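PP1b (Porcine reproductive and respiratory syndrome virus, PDB 6JDR) probably couples ATP hydrolysis to the unwinding of RNA and DNA duplexes with 5' to 3' polarity, as the helicase subunit nsp10 of the viral replicase. Local coordinates at residues 161-164 / 165-169. The protein carries 1 engineered substitution. Residues are numbered along the deposited sequence; the frame is centred on the assembly and turned at random.
Sequences QQVQ and DGDVI
With chi1 at -62°, Asp167 swings its carboxylate back over the turn to Gln164; in Val163, a chi1 of 73° leaves CG2 anti to the backbone N, where it faces Ile169. Residues Gln164 to Asp167 form a type I beta turn, closed by Asp167 N donating to Gln164 O at 3.1 Å. A second bond runs the other way: Gln164 N gives its hydrogen to Asp167 OD2 at 2.7 Å, approaching from above the carboxylate plane and bent to 133°. Aspartate suits this place because its short side chain can reach that N. OD1 accepts from Asn221 N, so both oxygens of this buried group are engaged, which should restrict its rotation. Gln164, polar and exposed, leads its amide away while its CB lies 3.4 Å from Asp167 OD2. Val163 CG2 and Ile169 CD1 meet at 3.8 Å, their side chains crossing at about a right angle; both are branched and apolar, fit to pack on Leu184 of helix 174-184. Through Val163 and this turn the chain passes from helix 155-162, whose first turn probably belongs to the Walker A motif, to strand 168-171, between strands 208-211 and 222-224 in the seven-stranded parallel sheet of the helicase core.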
# COMPACT_ATOMS: atom_id res chain seq x y z
N GLN A 161 8.83 -5.72 -3.43
CA GLN A 161 9.06 -6.73 -2.39
C GLN A 161 7.75 -7.16 -1.71
O GLN A 161 7.67 -8.26 -1.16
CB GLN A 161 10.03 -6.19 -1.34
CG GLN A 161 11.43 -5.90 -1.86
CD GLN A 161 12.31 -5.22 -0.83
OE1 GLN A 161 12.51 -5.74 0.27
NE2 GLN A 161 12.86 -4.05 -1.17
N GLN A 162 6.75 -6.29 -1.74
CA GLN A 162 5.46 -6.53 -1.08
C GLN A 162 4.43 -7.22 -1.98
O GLN A 162 3.58 -7.96 -1.49
CB GLN A 162 4.88 -5.21 -0.57
CG GLN A 162 5.67 -4.58 0.57
CD GLN A 162 5.38 -5.20 1.92
OE1 GLN A 162 4.45 -6.00 2.07
NE2 GLN A 162 6.17 -4.83 2.93
N VAL A 163 4.50 -6.96 -3.28
CA VAL A 163 3.49 -7.45 -4.22
C VAL A 163 3.58 -8.96 -4.45
O VAL A 163 4.66 -9.54 -4.40
CB VAL A 163 3.55 -6.70 -5.57
CG1 VAL A 163 4.78 -7.12 -6.38
CG2 VAL A 163 2.28 -6.91 -6.37
N GLN A 164 2.43 -9.58 -4.69
CA GLN A 164 2.33 -11.02 -4.96
C GLN A 164 1.43 -11.27 -6.16
O GLN A 164 0.72 -10.37 -6.61
CB GLN A 164 1.75 -11.75 -3.74
CG GLN A 164 2.50 -11.49 -2.44
CD GLN A 164 1.87 -12.20 -1.27
OE1 GLN A 164 1.56 -13.40 -1.34
NE2 GLN A 164 1.67 -11.48 -0.17
N ASP A 165 1.45 -12.50 -6.67
CA ASP A 165 0.73 -12.84 -7.90
C ASP A 165 -0.79 -12.71 -7.81
O ASP A 165 -1.45 -12.50 -8.83
CB ASP A 165 1.11 -14.25 -8.38
CG ASP A 165 2.52 -14.33 -8.95
OD1 ASP A 165 3.29 -13.35 -8.81
OD2 ASP A 165 2.86 -15.37 -9.56
N GLY A 166 -1.34 -12.83 -6.61
CA GLY A 166 -2.79 -12.70 -6.41
C GLY A 166 -3.28 -11.27 -6.20
O GLY A 166 -4.48 -11.02 -6.15
N ASP A 167 -2.34 -10.33 -6.08
CA ASP A 167 -2.67 -8.95 -5.72
C ASP A 167 -3.16 -8.12 -6.91
O ASP A 167 -3.03 -8.53 -8.06
CB ASP A 167 -1.45 -8.27 -5.09
CG ASP A 167 -1.02 -8.93 -3.80
OD1 ASP A 167 -1.85 -9.61 -3.17
OD2 ASP A 167 0.16 -8.77 -3.43
N VAL A 168 -3.73 -6.96 -6.59
CA VAL A 168 -4.23 -6.02 -7.59
C VAL A 168 -3.65 -4.64 -7.32
O VAL A 168 -3.67 -4.16 -6.18
CB VAL A 168 -5.77 -5.93 -7.56
CG1 VAL A 168 -6.28 -4.97 -8.63
CG2 VAL A 168 -6.39 -7.31 -7.75
N ILE A 169 -3.12 -4.00 -8.36
CA ILE A 169 -2.56 -2.66 -8.25
C ILE A 169 -3.40 -1.70 -9.09
O ILE A 169 -3.45 -1.82 -10.32
CB ILE A 169 -1.08 -2.63 -8.69
CG1 ILE A 169 -0.24 -3.53 -7.77
CG2 ILE A 169 -0.54 -1.21 -8.68
CD1 ILE A 169 1.09 -3.94 -8.34